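Local coordinates for protein putative alpha/beta hydrolase (Desulfitobacterium hafniense, PDB 4RPC) that is probably a hydrolase of the alpha/beta hydrolase fold, its natural substrate unknown, at residues A[99-107]-A[192-201]. Sequence-based numbering, arbitrary orientation.
Sequences ASVAVEMAI and YDLKAKNARV
Tyr192 lays its ring along helix 97-108, with CD2 3.8 Å from CB of Ser100 and the hydroxyl reaching Glu104 one turn on. There Tyr192 OH donates a very short hydrogen bond, 2.5 Å, to Glu104 OE1. This oxygen lies at the ring edge, in the ring plane, but the carboxylate itself is turned 84° from that plane. The Glu104 chain leaves anti to its own backbone N and bends at chi2 (69°), which brings the carboxylate round to the hydroxyl. Lys197 crosses Glu104 at about a right angle. Its NZ makes a long salt bridge of 3.6 Å to Glu104 OE1, and a water joins NZ to OE2. The stronger partner of Lys197 NZ is Glu71 on helix 70-83, a salt bridge through Glu71 OE2.

In the alpha/beta hydrolase fold, helix 97-108 follows the probable nucleophile elbow, and the loop 192-201 leads from helix 179-191 into strand 204-210. A phenylalanine in place of Tyr192 has no hydroxyl, and the Glu104 carboxylate, left with the long lysine contact and the water, would probably be freer to turn.

Farther along the helix, Ile107 CD1 meets Leu194 CD1 at 3.7 Å. Ile107 CD1 presses tightly on Ala199 CB, at 3.3 Å. Val103 CG1 touches the same leucine methyl. Val201 CG1 packs 3.5 Å from Ile107 CG1 and also reaches Ala106 CB. Leu222, Leu223 and Ile226 of helix 220-226 touch Leu194, and Ile226 also touches Val201.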
loop_
_atom_site.group_PDB
_atom_site.type_symbol
_atom_site.label_atom_id
_atom_site.label_comp_id
_atom_site.label_asym_id
_atom_site.label_seq_id
_atom_site.Cartn_x
_atom_site.Cartn_y
_atom_site.Cartn_z
ATOM N N ALA A 99 -1.353 2.254 -0.898
ATOM C CA ALA A 99 -1.748 3.508 -0.251
ATOM C C ALA A 99 -2.536 4.375 -1.235
ATOM O O ALA A 99 -3.360 5.181 -0.841
ATOM C CB ALA A 99 -0.523 4.277 0.221
ATOM N N SER A 100 -2.220 4.252 -2.527
ATOM C CA SER A 100 -2.930 5.026 -3.539
ATOM C C SER A 100 -4.313 4.465 -3.691
ATOM O O SER A 100 -5.247 5.217 -3.811
ATOM C CB SER A 100 -2.225 4.987 -4.908
ATOM O OG SER A 100 -0.987 5.561 -4.788
ATOM N N VAL A 101 -4.441 3.161 -3.666
ATOM C CA VAL A 101 -5.772 2.519 -3.688
ATOM C C VAL A 101 -6.604 2.948 -2.426
ATOM O O VAL A 101 -7.804 3.230 -2.513
ATOM C CB VAL A 101 -5.658 1.019 -3.760
ATOM C CG1 VAL A 101 -7.044 0.357 -3.668
ATOM C CG2 VAL A 101 -4.962 0.597 -5.041
ATOM N N ALA A 102 -5.961 3.013 -1.272
ATOM C CA ALA A 102 -6.657 3.422 -0.041
ATOM C C ALA A 102 -7.199 4.855 -0.188
ATOM O O ALA A 102 -8.346 5.101 0.094
ATOM C CB ALA A 102 -5.714 3.359 1.134
ATOM N N VAL A 103 -6.358 5.784 -0.670
ATOM C CA VAL A 103 -6.756 7.162 -0.810
ATOM C C VAL A 103 -7.903 7.254 -1.772
ATOM O O VAL A 103 -8.902 7.903 -1.522
ATOM C CB VAL A 103 -5.577 8.042 -1.263
ATOM C CG1 VAL A 103 -6.031 9.466 -1.563
ATOM C CG2 VAL A 103 -4.535 8.086 -0.180
ATOM N N GLU A 104 -7.765 6.578 -2.895
ATOM C CA GLU A 104 -8.839 6.576 -3.896
ATOM C C GLU A 104 -10.148 6.056 -3.332
ATOM O O GLU A 104 -11.253 6.527 -3.705
ATOM C CB GLU A 104 -8.437 5.737 -5.092
ATOM C CG GLU A 104 -9.441 5.640 -6.200
ATOM C CD GLU A 104 -9.633 6.916 -6.939
ATOM O OE1 GLU A 104 -8.762 7.816 -6.871
ATOM O OE2 GLU A 104 -10.688 7.019 -7.584
HETATM N N MSE A 105 -10.068 5.045 -2.498
HETATM C CA MSE A 105 -11.298 4.592 -1.821
HETATM C C MSE A 105 -11.899 5.655 -0.922
HETATM O O MSE A 105 -13.096 5.780 -0.859
HETATM C CB MSE A 105 -11.037 3.301 -1.066
HETATM C CG MSE A 105 -11.087 2.215 -2.156
HETATM SE SE MSE A 105 -10.671 0.583 -1.205
HETATM C CE MSE A 105 -12.574 0.391 -0.662
ATOM N N ALA A 106 -11.064 6.473 -0.274
ATOM C CA ALA A 106 -11.568 7.538 0.607
ATOM C C ALA A 106 -12.235 8.655 -0.156
ATOM O O ALA A 106 -13.088 9.328 0.377
ATOM C CB ALA A 106 -10.448 8.111 1.485
ATOM N N ILE A 107 -11.821 8.856 -1.392
ATOM C CA ILE A 107 -12.334 9.913 -2.243
ATOM C C ILE A 107 -13.631 9.530 -2.956
ATOM O O ILE A 107 -14.507 10.362 -3.115
ATOM C CB ILE A 107 -11.280 10.247 -3.307
ATOM C CG1 ILE A 107 -10.069 10.907 -2.668
ATOM C CG2 ILE A 107 -11.892 11.043 -4.458
ATOM C CD1 ILE A 107 -8.952 11.100 -3.687
ATOM N N TYR A 192 -1.128 7.283 -11.456
ATOM C CA TYR A 192 -2.106 7.934 -10.550
ATOM C C TYR A 192 -1.717 9.373 -10.250
ATOM O O TYR A 192 -0.623 9.672 -9.789
ATOM C CB TYR A 192 -2.236 7.148 -9.267
ATOM C CG TYR A 192 -3.410 7.535 -8.372
ATOM C CD1 TYR A 192 -4.711 7.467 -8.834
ATOM C CD2 TYR A 192 -3.219 7.915 -7.080
ATOM C CE1 TYR A 192 -5.773 7.798 -8.004
ATOM C CE2 TYR A 192 -4.265 8.271 -6.255
ATOM C CZ TYR A 192 -5.554 8.193 -6.695
ATOM O OH TYR A 192 -6.633 8.546 -5.852
ATOM N N ASP A 193 -2.613 10.283 -10.505
ATOM C CA ASP A 193 -2.341 11.679 -10.219
ATOM C C ASP A 193 -3.371 12.235 -9.230
ATOM O O ASP A 193 -4.492 12.579 -9.596
ATOM C CB ASP A 193 -2.319 12.412 -11.551
ATOM C CG ASP A 193 -1.957 13.883 -11.437
ATOM O OD1 ASP A 193 -1.645 14.393 -10.355
ATOM O OD2 ASP A 193 -2.055 14.540 -12.480
ATOM N N LEU A 194 -2.986 12.293 -7.965
ATOM C CA LEU A 194 -3.906 12.686 -6.889
ATOM C C LEU A 194 -4.199 14.197 -6.867
ATOM O O LEU A 194 -5.311 14.590 -6.650
ATOM C CB LEU A 194 -3.322 12.281 -5.544
ATOM C CG LEU A 194 -4.086 12.669 -4.293
ATOM C CD1 LEU A 194 -5.480 12.117 -4.415
ATOM C CD2 LEU A 194 -3.364 12.152 -3.067
ATOM N N LYS A 195 -3.196 15.027 -7.122
ATOM C CA LYS A 195 -3.383 16.473 -7.125
ATOM C C LYS A 195 -4.483 16.880 -8.082
ATOM O O LYS A 195 -5.297 17.740 -7.737
ATOM C CB LYS A 195 -2.075 17.197 -7.506
ATOM C CG LYS A 195 -2.192 18.716 -7.542
ATOM C CD LYS A 195 -1.017 19.401 -6.840
ATOM C CE LYS A 195 -0.963 20.892 -7.155
ATOM N NZ LYS A 195 -2.275 21.570 -6.888
ATOM N N ALA A 196 -4.507 16.230 -9.253
ATOM C CA ALA A 196 -5.418 16.584 -10.336
ATOM C C ALA A 196 -6.871 16.370 -9.989
ATOM O O ALA A 196 -7.740 16.923 -10.647
ATOM C CB ALA A 196 -5.095 15.798 -11.594
ATOM N N LYS A 197 -7.136 15.546 -8.984
ATOM C CA LYS A 197 -8.499 15.260 -8.594
ATOM C C LYS A 197 -9.169 16.383 -7.808
ATOM O O LYS A 197 -10.366 16.428 -7.751
ATOM C CB LYS A 197 -8.541 13.988 -7.787
ATOM C CG LYS A 197 -8.120 12.837 -8.665
ATOM C CD LYS A 197 -8.329 11.538 -7.984
ATOM C CE LYS A 197 -7.816 10.437 -8.884
ATOM N NZ LYS A 197 -8.919 10.001 -9.753
ATOM N N ASN A 198 -8.394 17.272 -7.200
ATOM C CA ASN A 198 -8.952 18.275 -6.323
ATOM C C ASN A 198 -9.878 17.630 -5.294
ATOM O O ASN A 198 -11.023 18.030 -5.131
ATOM C CB ASN A 198 -9.704 19.331 -7.119
ATOM C CG ASN A 198 -10.149 20.477 -6.240
ATOM O OD1 ASN A 198 -9.451 20.810 -5.302
ATOM N ND2 ASN A 198 -11.339 21.030 -6.491
ATOM N N ALA A 199 -9.355 16.615 -4.618
ATOM C CA ALA A 199 -10.153 15.777 -3.753
ATOM C C ALA A 199 -10.176 16.296 -2.315
ATOM O O ALA A 199 -9.425 17.186 -1.938
ATOM C CB ALA A 199 -9.625 14.379 -3.796
ATOM N N ARG A 200 -11.123 15.789 -1.542
ATOM C CA ARG A 200 -11.239 16.123 -0.114
ATOM C C ARG A 200 -11.630 14.830 0.535
ATOM O O ARG A 200 -12.525 14.166 0.070
ATOM C CB ARG A 200 -12.302 17.186 0.163
ATOM C CG ARG A 200 -11.915 18.616 -0.248
ATOM C CD ARG A 200 -10.704 19.191 0.492
ATOM N NE ARG A 200 -11.115 19.817 1.751
ATOM C CZ ARG A 200 -10.325 20.119 2.786
ATOM N NH1 ARG A 200 -9.028 19.857 2.774
ATOM N NH2 ARG A 200 -10.855 20.692 3.847
ATOM N N VAL A 201 -10.938 14.425 1.570
ATOM C CA VAL A 201 -11.425 13.272 2.288
ATOM C C VAL A 201 -11.810 13.577 3.744
ATOM O O VAL A 201 -11.211 14.422 4.406
ATOM C CB VAL A 201 -10.441 12.088 2.175
ATOM C CG1 VAL A 201 -10.000 11.910 0.723
ATOM C CG2 VAL A 201 -9.219 12.263 3.029
HETATM O O HOH W 1 -11.248 9.542 -8.737
#